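Local coordinates for CAS3 Metal dependent phosphohydrolase (Methanocaldococcus jannaschii, PDB 3S4L), which cleaves single-stranded DNA in a magnesium-dependent reaction, and single-stranded RNA without added cations, as the HD nuclease of a CRISPR immune system, at residues E8-K13 against A78-Q83; R41-L46 against R205-T210; K60-L65 against H101-K106; H91-A96 against D147-F152. All coordinates share one frame; numbering follows the deposited sequence.

Contact 1 of 4, residues E8-K13 against A78-Q83; sequences EVLAFK and AIINDQ
Ile-79 puts its two branches against two parts of the loop 8-13, and more of its surface is buried here than that of any other residue in the pair. Its CD1 ends among backbone carbonyls, 3.4 Å from Leu-10 O and 3.7 Å from Ala-11 O. The other branch, CG2, packs against the peptide that joins Phe-12 to Lys-13, 3.5 Å from Lys-13 N. The torsions account for this division: CG1 stands anti to the carbonyl carbon (chi1 -70°) and runs out extended to CD1, while CG2 is left anti to the backbone N and turned to Phe-12 and Lys-13. Leu-10 meets the helix from before the corner that the chain turns at Ala-11. Its CD1 lies 4.0 Å from Ile-79 CG2 and 4.1 Å from Ile-80 CG1, and its side chain runs at nearly a right angle to that of Ile-80. Lys-13 adds aliphatic cover instead of a charge pair: its methylenes pass over the last turn of the helix, with CE 3.3 Å from Ile-79 O and also near Ile-80 O. Ala-11 and Phe-12 form a classic beta bulge opposite Gln-15. This is a surface contact at the periphery of the HD domain, yet the side chain of Phe-12 is about 6 Å from that of the metal ligand Asp-67. Lys-70 NZ donates a hydrogen bond to Ala-11 O, and the lysine makes a cation-pi contact with Phe-12. Ala-11 also touches Leu-17 and His-20 of helix 17-31, which places the loop between that helix and the end of helix 73-80, just ahead of strand 15-16.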
loop_
_atom_site.group_PDB
_atom_site.type_symbol
_atom_site.label_atom_id
_atom_site.label_comp_id
_atom_site.label_asym_id
_atom_site.label_seq_id
_atom_site.Cartn_x
_atom_site.Cartn_y
_atom_site.Cartn_z
ATOM N N GLU A 8 -15.425 12.861 -7.968
ATOM C CA GLU A 8 -14.435 12.761 -6.894
ATOM C C GLU A 8 -13.675 11.426 -6.925
ATOM O O GLU A 8 -14.239 10.395 -7.297
ATOM C CB GLU A 8 -15.134 12.950 -5.541
ATOM C CG GLU A 8 -14.421 13.898 -4.577
ATOM C CD GLU A 8 -13.508 14.890 -5.283
ATOM O OE1 GLU A 8 -14.017 15.892 -5.835
ATOM O OE2 GLU A 8 -12.277 14.658 -5.285
ATOM N N VAL A 9 -12.401 11.442 -6.528
ATOM C CA VAL A 9 -11.639 10.202 -6.370
ATOM C C VAL A 9 -12.273 9.349 -5.269
ATOM O O VAL A 9 -12.226 9.703 -4.093
ATOM C CB VAL A 9 -10.168 10.487 -6.038
ATOM C CG1 VAL A 9 -9.351 9.199 -6.123
ATOM C CG2 VAL A 9 -9.615 11.529 -6.997
ATOM N N LEU A 10 -12.884 8.232 -5.658
ATOM C CA LEU A 10 -13.734 7.467 -4.740
ATOM C C LEU A 10 -13.057 6.254 -4.094
ATOM O O LEU A 10 -12.265 5.559 -4.739
ATOM C CB LEU A 10 -15.026 7.028 -5.452
ATOM C CG LEU A 10 -16.003 8.142 -5.850
ATOM C CD1 LEU A 10 -17.284 7.589 -6.477
ATOM C CD2 LEU A 10 -16.350 9.017 -4.633
ATOM N N ALA A 11 -13.366 6.020 -2.813
ATOM C CA ALA A 11 -12.979 4.783 -2.137
ATOM C C ALA A 11 -14.114 3.780 -2.320
ATOM O O ALA A 11 -13.879 2.583 -2.512
ATOM C CB ALA A 11 -12.705 5.026 -0.632
ATOM N N PHE A 12 -15.344 4.293 -2.246
ATOM C CA PHE A 12 -16.568 3.524 -2.463
ATOM C C PHE A 12 -17.575 4.444 -3.130
ATOM O O PHE A 12 -17.428 5.670 -3.069
ATOM C CB PHE A 12 -17.174 3.053 -1.135
ATOM C CG PHE A 12 -16.203 2.368 -0.230
ATOM C CD1 PHE A 12 -15.953 1.014 -0.363
ATOM C CD2 PHE A 12 -15.541 3.077 0.761
ATOM C CE1 PHE A 12 -15.050 0.376 0.482
ATOM C CE2 PHE A 12 -14.635 2.446 1.606
ATOM C CZ PHE A 12 -14.392 1.092 1.467
ATOM N N LYS A 13 -18.610 3.862 -3.730
ATOM C CA LYS A 13 -19.668 4.646 -4.361
ATOM C C LYS A 13 -20.072 5.830 -3.481
ATOM O O LYS A 13 -20.285 6.938 -3.980
ATOM C CB LYS A 13 -20.886 3.759 -4.643
ATOM C CG LYS A 13 -21.527 3.984 -5.996
ATOM C CD LYS A 13 -22.113 2.680 -6.522
ATOM C CE LYS A 13 -22.468 2.760 -8.000
ATOM N NZ LYS A 13 -23.800 3.393 -8.226
ATOM N N ALA A 78 -14.803 1.456 -12.379
ATOM C CA ALA A 78 -15.579 0.313 -11.922
ATOM C C ALA A 78 -16.499 0.676 -10.746
ATOM O O ALA A 78 -17.570 0.099 -10.594
ATOM C CB ALA A 78 -14.661 -0.859 -11.572
ATOM N N ILE A 79 -16.082 1.634 -9.924
ATOM C CA ILE A 79 -16.882 2.055 -8.768
ATOM C C ILE A 79 -18.162 2.782 -9.173
ATOM O O ILE A 79 -19.227 2.539 -8.608
ATOM C CB ILE A 79 -16.090 2.998 -7.850
ATOM C CG1 ILE A 79 -14.981 2.242 -7.125
ATOM C CG2 ILE A 79 -17.016 3.654 -6.829
ATOM C CD1 ILE A 79 -14.161 3.127 -6.204
ATOM N N ILE A 80 -18.046 3.666 -10.160
ATOM C CA ILE A 80 -19.146 4.521 -10.589
ATOM C C ILE A 80 -20.138 3.790 -11.484
ATOM O O ILE A 80 -21.335 4.107 -11.504
ATOM C CB ILE A 80 -18.605 5.730 -11.378
ATOM C CG1 ILE A 80 -17.846 6.665 -10.443
ATOM C CG2 ILE A 80 -19.730 6.467 -12.106
ATOM C CD1 ILE A 80 -16.541 7.154 -11.023
ATOM N N ASN A 81 -19.633 2.819 -12.235
ATOM C CA ASN A 81 -20.431 2.172 -13.268
ATOM C C ASN A 81 -20.454 0.649 -13.140
ATOM O O ASN A 81 -19.406 -0.006 -13.145
ATOM C CB ASN A 81 -19.920 2.584 -14.656
ATOM C CG ASN A 81 -20.912 2.271 -15.761
ATOM O OD1 ASN A 81 -21.890 1.547 -15.554
ATOM N ND2 ASN A 81 -20.663 2.819 -16.947
ATOM N N ASP A 82 -21.659 0.092 -13.023
ATOM C CA ASP A 82 -21.839 -1.358 -13.013
ATOM C C ASP A 82 -22.060 -1.894 -14.433
ATOM O O ASP A 82 -22.977 -2.677 -14.686
ATOM C CB ASP A 82 -22.990 -1.771 -12.091
ATOM N N GLN A 83 -21.222 -1.424 -15.352
ATOM C CA GLN A 83 -21.098 -1.978 -16.694
ATOM C C GLN A 83 -19.617 -2.266 -16.875
ATOM O O GLN A 83 -19.233 -3.257 -17.490
ATOM C CB GLN A 83 -21.590 -0.991 -17.754
#

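Contact 2 of 4, residues R41-L46 against R205-T210; sequences RALEAL and RFIVGT
The backbones come closest where Ala-42 CA lies 5.9 Å from Ile-207 CA, a near approach that the small alanine allows between helix 36-43 and helix 204-215. Both belong to the mainly helical HD domain of Cas3, and this contact lies away from its metal site. Ile-207 has the largest buried area of any residue here. Its CG1 is anti to the backbone N (chi1 162°) and chi2 then turns CD1 onto the first helix, 3.7 Å from Ala-42 CB. Leu-43 starts out away from the second helix, yet its CD2 lies 4.0 Å from Ile-207 CD1, the two side chains meeting almost perpendicularly. Ala-42 CB serves three partners: besides Ile-207 it has Thr-210 CG2 at 4.0 Å and Phe-206 CZ at 4.2 Å, the phenyl ring being met obliquely. Threonine thus gives its methyl to the contact. Backbone hydrogen bonds from Ala-45 N to Ala-42 O and from Leu-46 N to Leu-43 O, each spanning three residues, bring Leu-46 round to the same side. Ile-115 of helix 110-121 touches Leu-43, Leu-46 and Ile-207, closing the apolar group from a third helix. Leu-46 and Ile-207 reach toward each other tip to tip, with CD1 of the leucine 3.6 Å from CG1 of the isoleucine.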
loop_
_atom_site.group_PDB
_atom_site.type_symbol
_atom_site.label_atom_id
_atom_site.label_comp_id
_atom_site.label_asym_id
_atom_site.label_seq_id
_atom_site.Cartn_x
_atom_site.Cartn_y
_atom_site.Cartn_z
ATOM N N ARG A 41 8.916 -3.600 17.831
ATOM C CA ARG A 41 9.763 -4.749 18.144
ATOM C C ARG A 41 9.776 -5.818 17.040
ATOM O O ARG A 41 10.730 -6.589 16.931
ATOM C CB ARG A 41 9.434 -5.332 19.527
ATOM C CG ARG A 41 10.195 -4.620 20.656
ATOM C CD ARG A 41 9.580 -4.853 22.017
ATOM N NE ARG A 41 10.490 -5.558 22.920
ATOM C CZ ARG A 41 11.543 -5.005 23.520
ATOM N NH1 ARG A 41 11.842 -3.727 23.310
ATOM N NH2 ARG A 41 12.309 -5.737 24.326
ATOM N N ALA A 42 8.733 -5.835 16.219
ATOM C CA ALA A 42 8.671 -6.702 15.051
ATOM C C ALA A 42 9.660 -6.213 14.004
ATOM O O ALA A 42 10.433 -7.004 13.471
ATOM C CB ALA A 42 7.256 -6.723 14.474
ATOM N N LEU A 43 9.616 -4.913 13.707
ATOM C CA LEU A 43 10.611 -4.274 12.842
ATOM C C LEU A 43 12.027 -4.529 13.344
ATOM O O LEU A 43 12.966 -4.641 12.563
ATOM C CB LEU A 43 10.379 -2.767 12.747
ATOM C CG LEU A 43 9.181 -2.349 11.907
ATOM C CD1 LEU A 43 9.030 -0.843 11.913
ATOM C CD2 LEU A 43 9.313 -2.902 10.476
ATOM N N GLU A 44 12.155 -4.640 14.656
ATOM C CA GLU A 44 13.447 -4.780 15.303
ATOM C C GLU A 44 13.969 -6.203 15.146
ATOM O O GLU A 44 15.155 -6.483 15.379
ATOM C CB GLU A 44 13.315 -4.410 16.784
ATOM C CG GLU A 44 14.608 -4.011 17.470
ATOM C CD GLU A 44 14.361 -3.212 18.745
ATOM O OE1 GLU A 44 13.906 -3.808 19.750
ATOM O OE2 GLU A 44 14.607 -1.983 18.735
ATOM N N ALA A 45 13.069 -7.100 14.753
ATOM C CA ALA A 45 13.424 -8.494 14.547
ATOM C C ALA A 45 13.763 -8.716 13.074
ATOM O O ALA A 45 14.040 -9.835 12.649
ATOM C CB ALA A 45 12.293 -9.400 14.991
ATOM N N LEU A 46 13.715 -7.632 12.305
ATOM C CA LEU A 46 14.252 -7.601 10.950
ATOM C C LEU A 46 15.435 -6.636 10.920
ATOM O O LEU A 46 15.793 -6.100 9.872
ATOM C CB LEU A 46 13.184 -7.146 9.954
ATOM C CG LEU A 46 11.875 -7.944 9.904
ATOM C CD1 LEU A 46 11.090 -7.576 8.659
ATOM C CD2 LEU A 46 12.160 -9.428 9.933
ATOM N N ARG A 205 5.659 -13.751 7.492
ATOM C CA ARG A 205 4.206 -13.795 7.644
ATOM C C ARG A 205 3.778 -13.142 8.955
ATOM O O ARG A 205 2.703 -12.549 9.048
ATOM C CB ARG A 205 3.677 -15.242 7.575
ATOM C CG ARG A 205 3.695 -15.881 6.181
ATOM C CD ARG A 205 2.810 -17.137 6.104
ATOM N NE ARG A 205 2.750 -17.694 4.748
ATOM C CZ ARG A 205 1.641 -17.822 4.013
ATOM N NH1 ARG A 205 0.463 -17.442 4.496
ATOM N NH2 ARG A 205 1.711 -18.340 2.788
ATOM N N PHE A 206 4.629 -13.263 9.970
ATOM C CA PHE A 206 4.354 -12.693 11.283
ATOM C C PHE A 206 4.609 -11.181 11.290
ATOM O O PHE A 206 3.874 -10.428 11.933
ATOM C CB PHE A 206 5.157 -13.436 12.372
ATOM C CG PHE A 206 5.998 -12.540 13.256
ATOM C CD1 PHE A 206 5.576 -12.215 14.541
ATOM C CD2 PHE A 206 7.217 -12.043 12.813
ATOM C CE1 PHE A 206 6.345 -11.398 15.360
ATOM C CE2 PHE A 206 7.990 -11.221 13.627
ATOM C CZ PHE A 206 7.551 -10.901 14.904
ATOM N N ILE A 207 5.629 -10.732 10.559
ATOM C CA ILE A 207 5.945 -9.297 10.522
ATOM C C ILE A 207 4.948 -8.523 9.657
ATOM O O ILE A 207 4.318 -7.561 10.130
ATOM C CB ILE A 207 7.409 -9.027 10.098
ATOM C CG1 ILE A 207 7.585 -7.584 9.631
ATOM C CG2 ILE A 207 7.829 -9.967 9.017
ATOM C CD1 ILE A 207 7.720 -6.591 10.781
ATOM N N VAL A 208 4.786 -8.960 8.408
ATOM C CA VAL A 208 3.682 -8.496 7.572
ATOM C C VAL A 208 2.369 -8.666 8.318
ATOM O O VAL A 208 1.522 -7.768 8.329
ATOM C CB VAL A 208 3.577 -9.308 6.266
ATOM C CG1 VAL A 208 2.288 -8.961 5.525
ATOM C CG2 VAL A 208 4.786 -9.084 5.393
ATOM N N GLY A 209 2.198 -9.836 8.930
ATOM C CA GLY A 209 1.015 -10.115 9.722
ATOM C C GLY A 209 0.832 -9.102 10.831
ATOM O O GLY A 209 -0.282 -8.674 11.111
ATOM N N THR A 210 1.937 -8.697 11.450
ATOM C CA THR A 210 1.914 -7.691 12.522
ATOM C C THR A 210 1.537 -6.296 12.010
ATOM O O THR A 210 0.747 -5.590 12.635
ATOM C CB THR A 210 3.302 -7.595 13.220
ATOM O OG1 THR A 210 3.741 -8.902 13.608
ATOM C CG2 THR A 210 3.248 -6.691 14.447
#

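Contact 3 of 4, residues K60-L65 against H101-K106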
loop_
_atom_site.group_PDB
_atom_site.type_symbol
_atom_site.label_atom_id
_atom_site.label_comp_id
_atom_site.label_asym_id
_atom_site.label_seq_id
_atom_site.Cartn_x
_atom_site.Cartn_y
_atom_site.Cartn_z
ATOM N N LYS A 60 1.137 5.460 9.606
ATOM C CA LYS A 60 0.258 6.432 8.968
ATOM C C LYS A 60 0.403 6.418 7.448
ATOM O O LYS A 60 -0.542 6.706 6.715
ATOM C CB LYS A 60 0.558 7.847 9.459
ATOM C CG LYS A 60 0.082 8.192 10.866
ATOM C CD LYS A 60 0.411 9.654 11.160
ATOM C CE LYS A 60 0.664 9.909 12.626
ATOM N NZ LYS A 60 1.237 11.265 12.825
ATOM N N ILE A 61 1.600 6.124 6.969
ATOM C CA ILE A 61 1.796 6.110 5.531
ATOM C C ILE A 61 1.137 4.880 4.905
ATOM O O ILE A 61 0.478 4.986 3.872
ATOM C CB ILE A 61 3.276 6.220 5.147
ATOM C CG1 ILE A 61 3.787 7.596 5.530
ATOM C CG2 ILE A 61 3.445 6.015 3.657
ATOM C CD1 ILE A 61 5.282 7.741 5.451
ATOM N N LEU A 62 1.284 3.726 5.552
ATOM C CA LEU A 62 0.603 2.514 5.111
ATOM C C LEU A 62 -0.896 2.745 5.118
ATOM O O LEU A 62 -1.622 2.317 4.217
ATOM C CB LEU A 62 0.923 1.355 6.051
ATOM C CG LEU A 62 2.398 1.026 6.147
ATOM C CD1 LEU A 62 2.548 -0.339 6.807
ATOM C CD2 LEU A 62 3.017 1.045 4.752
ATOM N N ILE A 63 -1.357 3.418 6.159
ATOM C CA ILE A 63 -2.761 3.706 6.294
ATOM C C ILE A 63 -3.175 4.578 5.121
ATOM O O ILE A 63 -4.165 4.303 4.449
ATOM C CB ILE A 63 -3.054 4.383 7.652
ATOM C CG1 ILE A 63 -2.918 3.357 8.784
ATOM C CG2 ILE A 63 -4.456 5.005 7.673
ATOM C CD1 ILE A 63 -2.737 3.963 10.155
ATOM N N LYS A 64 -2.399 5.614 4.839
ATOM C CA LYS A 64 -2.819 6.548 3.815
ATOM C C LYS A 64 -2.683 5.987 2.397
ATOM O O LYS A 64 -3.421 6.362 1.493
ATOM C CB LYS A 64 -2.046 7.862 3.955
ATOM C CG LYS A 64 -2.398 8.658 5.212
ATOM C CD LYS A 64 -1.448 9.830 5.394
ATOM C CE LYS A 64 -1.930 10.779 6.482
ATOM N NZ LYS A 64 -0.899 11.833 6.756
ATOM N N LEU A 65 -1.739 5.086 2.194
ATOM C CA LEU A 65 -1.410 4.702 0.840
ATOM C C LEU A 65 -1.880 3.306 0.447
ATOM O O LEU A 65 -1.795 2.933 -0.727
ATOM C CB LEU A 65 0.097 4.828 0.626
ATOM C CG LEU A 65 0.688 6.238 0.693
ATOM C CD1 LEU A 65 2.197 6.166 0.429
ATOM C CD2 LEU A 65 0.007 7.169 -0.322
ATOM N N HIS A 101 8.141 3.612 -3.061
ATOM C CA HIS A 101 8.985 4.770 -3.391
ATOM C C HIS A 101 8.835 5.883 -2.364
ATOM O O HIS A 101 9.803 6.530 -1.985
ATOM C CB HIS A 101 8.732 5.285 -4.811
ATOM C CG HIS A 101 9.164 4.323 -5.860
ATOM N ND1 HIS A 101 10.492 4.080 -6.140
ATOM C CD2 HIS A 101 8.451 3.497 -6.664
ATOM C CE1 HIS A 101 10.576 3.160 -7.085
ATOM N NE2 HIS A 101 9.351 2.790 -7.420
ATOM N N ILE A 102 7.614 6.072 -1.893
ATOM C CA ILE A 102 7.375 7.075 -0.879
ATOM C C ILE A 102 8.053 6.695 0.446
ATOM O O ILE A 102 8.659 7.552 1.075
ATOM C CB ILE A 102 5.883 7.379 -0.732
ATOM C CG1 ILE A 102 5.446 8.239 -1.920
ATOM C CG2 ILE A 102 5.609 8.121 0.589
ATOM C CD1 ILE A 102 4.053 7.975 -2.377
ATOM N N LEU A 103 8.010 5.422 0.847
ATOM C CA LEU A 103 8.705 5.013 2.073
ATOM C C LEU A 103 10.213 5.200 1.959
ATOM O O LEU A 103 10.872 5.625 2.911
ATOM C CB LEU A 103 8.378 3.567 2.454
ATOM C CG LEU A 103 6.966 3.292 2.988
ATOM C CD1 LEU A 103 6.771 1.779 3.184
ATOM C CD2 LEU A 103 6.737 4.063 4.295
ATOM N N LEU A 104 10.760 4.878 0.796
ATOM C CA LEU A 104 12.198 4.979 0.598
ATOM C C LEU A 104 12.619 6.432 0.746
ATOM O O LEU A 104 13.639 6.732 1.376
ATOM C CB LEU A 104 12.593 4.472 -0.790
ATOM C CG LEU A 104 13.898 3.690 -0.937
ATOM C CD1 LEU A 104 14.487 3.922 -2.320
ATOM C CD2 LEU A 104 14.917 4.026 0.139
ATOM N N LYS A 105 11.834 7.337 0.169
ATOM C CA LYS A 105 12.138 8.767 0.293
ATOM C C LYS A 105 12.110 9.223 1.756
ATOM O O LYS A 105 13.073 9.790 2.261
ATOM C CB LYS A 105 11.151 9.604 -0.517
ATOM C CG LYS A 105 11.519 11.067 -0.579
ATOM C CD LYS A 105 12.650 11.298 -1.553
ATOM C CE LYS A 105 13.233 12.703 -1.404
ATOM N NZ LYS A 105 12.220 13.700 -0.939
ATOM N N LYS A 106 11.004 8.942 2.432
ATOM C CA LYS A 106 10.780 9.418 3.794
ATOM C C LYS A 106 11.781 8.864 4.810
ATOM O O LYS A 106 12.210 9.587 5.706
ATOM C CB LYS A 106 9.336 9.123 4.242
ATOM C CG LYS A 106 9.040 9.457 5.708
ATOM C CD LYS A 106 8.841 10.958 5.932
ATOM C CE LYS A 106 9.656 11.476 7.129
ATOM N NZ LYS A 106 9.477 12.944 7.362
#
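Ile-61 overlaps Leu-103, the two side chains lying alongside each other and pointing opposite ways. The methyl CD2 of Leu-103 sits in the fork of the isoleucine, 3.9 Å from Ile-61 CG2 and 4.1 Å from Ile-61 CD1. With CG1 of Ile-61 anti to the carbonyl carbon (chi1 -67°), both CG2 and the end of the CG1-CD1 arm come up against that methyl. The arm continues to the aliphatic part of Lys-106, whose CG is 4.1 Å from Ile-61 CD1 before the chain bends and takes the amine away. The other methyl of Leu-103, CD1, meets Leu-62 CD2 at 4.1 Å, with the two leucines almost perpendicular. One turn along, Leu-65 reaches Ile-102: its CD1 is 3.8 Å from Ile-102 CD1 and 3.9 Å from Ile-102 CG2, so a single methyl touches both branches. Helices 52-65 and 91-107 run nearly antiparallel over these segments, at 153°, with axes 11.1 Å apart. That is a wide spacing, bridged by long branched side chains from both sides. They are core helices of the HD domain, and the first leads directly to the metal ligand Asp-67, while the second carries the metal ligand His-91 near its start. Helix 159-167 adds Ile-163 and Ile-167 beside Leu-65, and Ile-167 also touches Ile-102. Across the two segments the touching groups are all aliphatic, and the backbone polar atoms are largely occupied by bonds within each helix. The pairing therefore rests on dispersion and the exclusion of water, with the lysine amine directed away from the apolar seam.

Contact 4 of 4, residues H91-A96 against D147-F152. With CA (calcium ion), chain C.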
loop_
_atom_site.group_PDB
_atom_site.type_symbol
_atom_site.label_atom_id
_atom_site.label_comp_id
_atom_site.label_asym_id
_atom_site.label_seq_id
_atom_site.Cartn_x
_atom_site.Cartn_y
_atom_site.Cartn_z
ATOM N N HIS A 91 -5.865 -3.397 -7.228
ATOM C CA HIS A 91 -5.380 -2.084 -6.817
ATOM C C HIS A 91 -4.151 -2.147 -5.907
ATOM O O HIS A 91 -3.280 -1.269 -5.968
ATOM C CB HIS A 91 -6.490 -1.323 -6.101
ATOM C CG HIS A 91 -6.918 -1.958 -4.815
ATOM N ND1 HIS A 91 -7.742 -3.054 -4.756
ATOM C CD2 HIS A 91 -6.632 -1.629 -3.532
ATOM C CE1 HIS A 91 -7.944 -3.391 -3.492
ATOM N NE2 HIS A 91 -7.280 -2.545 -2.739
ATOM N N GLU A 92 -4.064 -3.181 -5.074
ATOM C CA GLU A 92 -2.994 -3.232 -4.071
ATOM C C GLU A 92 -1.591 -3.322 -4.668
ATOM O O GLU A 92 -0.614 -2.909 -4.032
ATOM C CB GLU A 92 -3.214 -4.352 -3.038
ATOM C CG GLU A 92 -3.271 -5.753 -3.600
ATOM C CD GLU A 92 -4.708 -6.216 -3.856
ATOM O OE1 GLU A 92 -5.487 -5.458 -4.475
ATOM O OE2 GLU A 92 -5.058 -7.336 -3.426
ATOM N N LEU A 93 -1.481 -3.869 -5.879
ATOM C CA LEU A 93 -0.171 -3.975 -6.543
ATOM C C LEU A 93 0.313 -2.582 -6.928
ATOM O O LEU A 93 1.494 -2.261 -6.809
ATOM C CB LEU A 93 -0.238 -4.872 -7.781
ATOM C CG LEU A 93 -0.091 -6.393 -7.620
ATOM C CD1 LEU A 93 -1.039 -6.982 -6.606
ATOM C CD2 LEU A 93 -0.280 -7.068 -8.984
ATOM N N VAL A 94 -0.622 -1.757 -7.389
ATOM C CA VAL A 94 -0.332 -0.368 -7.703
ATOM C C VAL A 94 -0.076 0.443 -6.437
ATOM O O VAL A 94 0.783 1.318 -6.438
ATOM C CB VAL A 94 -1.476 0.284 -8.482
ATOM C CG1 VAL A 94 -1.251 1.798 -8.586
ATOM C CG2 VAL A 94 -1.601 -0.377 -9.843
ATOM N N SER A 95 -0.812 0.149 -5.365
ATOM C CA SER A 95 -0.519 0.750 -4.050
ATOM C C SER A 95 0.911 0.424 -3.577
ATOM O O SER A 95 1.651 1.316 -3.135
ATOM C CB SER A 95 -1.520 0.282 -2.980
ATOM O OG SER A 95 -2.864 0.647 -3.264
ATOM N N ALA A 96 1.284 -0.853 -3.669
ATOM C CA ALA A 96 2.606 -1.310 -3.236
ATOM C C ALA A 96 3.722 -0.533 -3.919
ATOM O O ALA A 96 4.737 -0.196 -3.295
ATOM C CB ALA A 96 2.777 -2.813 -3.477
ATOM N N ASP A 147 -1.354 -10.787 -15.064
ATOM C CA ASP A 147 -2.806 -10.913 -15.014
ATOM C C ASP A 147 -3.442 -9.738 -14.237
ATOM O O ASP A 147 -4.453 -9.160 -14.651
ATOM C CB ASP A 147 -3.189 -12.241 -14.329
ATOM C CG ASP A 147 -2.935 -13.462 -15.214
ATOM O OD1 ASP A 147 -2.742 -13.282 -16.438
ATOM O OD2 ASP A 147 -2.948 -14.605 -14.690
ATOM N N LYS A 148 -2.842 -9.388 -13.106
ATOM C CA LYS A 148 -3.499 -8.469 -12.184
ATOM C C LYS A 148 -3.277 -7.013 -12.570
ATOM O O LYS A 148 -3.903 -6.106 -12.024
ATOM C CB LYS A 148 -3.063 -8.738 -10.743
ATOM C CG LYS A 148 -3.498 -10.099 -10.184
ATOM C CD LYS A 148 -2.763 -10.362 -8.847
ATOM C CE LYS A 148 -3.382 -11.503 -8.041
ATOM N NZ LYS A 148 -2.994 -11.384 -6.593
ATOM N N LEU A 149 -2.389 -6.802 -13.530
ATOM C CA LEU A 149 -2.097 -5.454 -13.998
ATOM C C LEU A 149 -2.513 -5.266 -15.453
ATOM O O LEU A 149 -2.406 -4.168 -16.007
ATOM C CB LEU A 149 -0.615 -5.128 -13.790
ATOM C CG LEU A 149 -0.362 -4.914 -12.305
ATOM C CD1 LEU A 149 1.105 -4.673 -11.988
ATOM C CD2 LEU A 149 -1.235 -3.729 -11.860
ATOM N N LYS A 150 -3.005 -6.337 -16.064
ATOM C CA LYS A 150 -3.371 -6.297 -17.480
ATOM C C LYS A 150 -4.179 -5.045 -17.822
ATOM O O LYS A 150 -3.833 -4.308 -18.750
ATOM C CB LYS A 150 -4.165 -7.548 -17.873
ATOM C CG LYS A 150 -4.350 -7.709 -19.390
ATOM C CD LYS A 150 -5.008 -9.043 -19.731
ATOM C CE LYS A 150 -4.934 -9.329 -21.229
ATOM N NZ LYS A 150 -5.707 -8.329 -22.021
ATOM N N LYS A 151 -5.245 -4.799 -17.060
ATOM C CA LYS A 151 -6.143 -3.673 -17.351
ATOM C C LYS A 151 -5.742 -2.344 -16.692
ATOM O O LYS A 151 -6.523 -1.393 -16.695
ATOM C CB LYS A 151 -7.597 -4.023 -17.009
ATOM C CG LYS A 151 -8.245 -4.967 -17.999
ATOM C CD LYS A 151 -7.863 -4.577 -19.418
ATOM C CE LYS A 151 -8.764 -5.215 -20.466
ATOM N NZ LYS A 151 -8.593 -4.536 -21.789
ATOM N N PHE A 152 -4.536 -2.260 -16.138
ATOM C CA PHE A 152 -4.095 -0.981 -15.583
ATOM C C PHE A 152 -3.897 0.033 -16.712
ATOM O O PHE A 152 -3.182 -0.233 -17.680
ATOM C CB PHE A 152 -2.812 -1.122 -14.759
ATOM C CG PHE A 152 -2.299 0.191 -14.197
ATOM C CD1 PHE A 152 -2.976 0.833 -13.160
ATOM C CD2 PHE A 152 -1.132 0.773 -14.691
ATOM C CE1 PHE A 152 -2.507 2.041 -12.636
ATOM C CE2 PHE A 152 -0.652 1.974 -14.168
ATOM C CZ PHE A 152 -1.343 2.615 -13.140
HETATM CA CA CA C . -7.728 -2.372 -0.483
HETATM O O HOH W 1 -10.471 -1.706 -0.516
HETATM O O HOH W 2 -8.381 -1.574 1.594
#
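Leu-93 and Val-94 pack on segment 147-152 from a helix whose His-91 binds a calcium ion through NE2 at 2.3 Å. His-91 belongs to the metal site of the HD fold, shared with Asp-67, His-123 and His-124, with two waters also on the ion; magnesium is the catalytic cofactor. The side chain of His-91 leaves the helix away from segment 147-152, and chi1 of 65° sets CG between the backbone N and the carbonyl carbon. Glu-92 OE1 lies 3.2 Å above one face of that ring, toward its rim, while Glu-92 OE2 forms a salt bridge with Arg-90. Leu-93 CD2 fits between two residues at the end of helix 142-149, 3.7 Å from Lys-148 CB and 4.0 Å from Leu-149 CG. The extended lysine crosses the leucine at about a right angle, and its CB and CD are the atoms that touch Leu-93 CD2. A type I turn from Leu-149 to Phe-152 then brings the phenyl ring back to helix 91-107. Helix 181-197 covers the group from beyond, touching Leu-93, Leu-149 and Phe-152. Val-94 CG2 is shared between Leu-149 CD2 at 3.9 Å and Phe-152 CD1 at 3.8 Å, approaching the ring obliquely.

In the fold
From the N terminus, contact 1 joins the first loop to helix 73-80, closing a loop that contains helices 17-31, 36-43 and 52-65. Contact 2 opens inside it at helix 36-43 and closes on helix 204-215, near the end of the modelled chain, so the two cross, on opposite sides of the chain's centre. Contacts 3 and 4 both nest within the span of contact 2. Contact 3 also crosses contact 1, whereas contact 4 opens only after contact 1 has closed. Contacts 3 and 4 cross each other and share helix 91-107; they touch where Leu-65 O lies 3.5 Å from Ser-95 CB. Helix 91-107 thus links helix 52-65 to the end of helix 142-149.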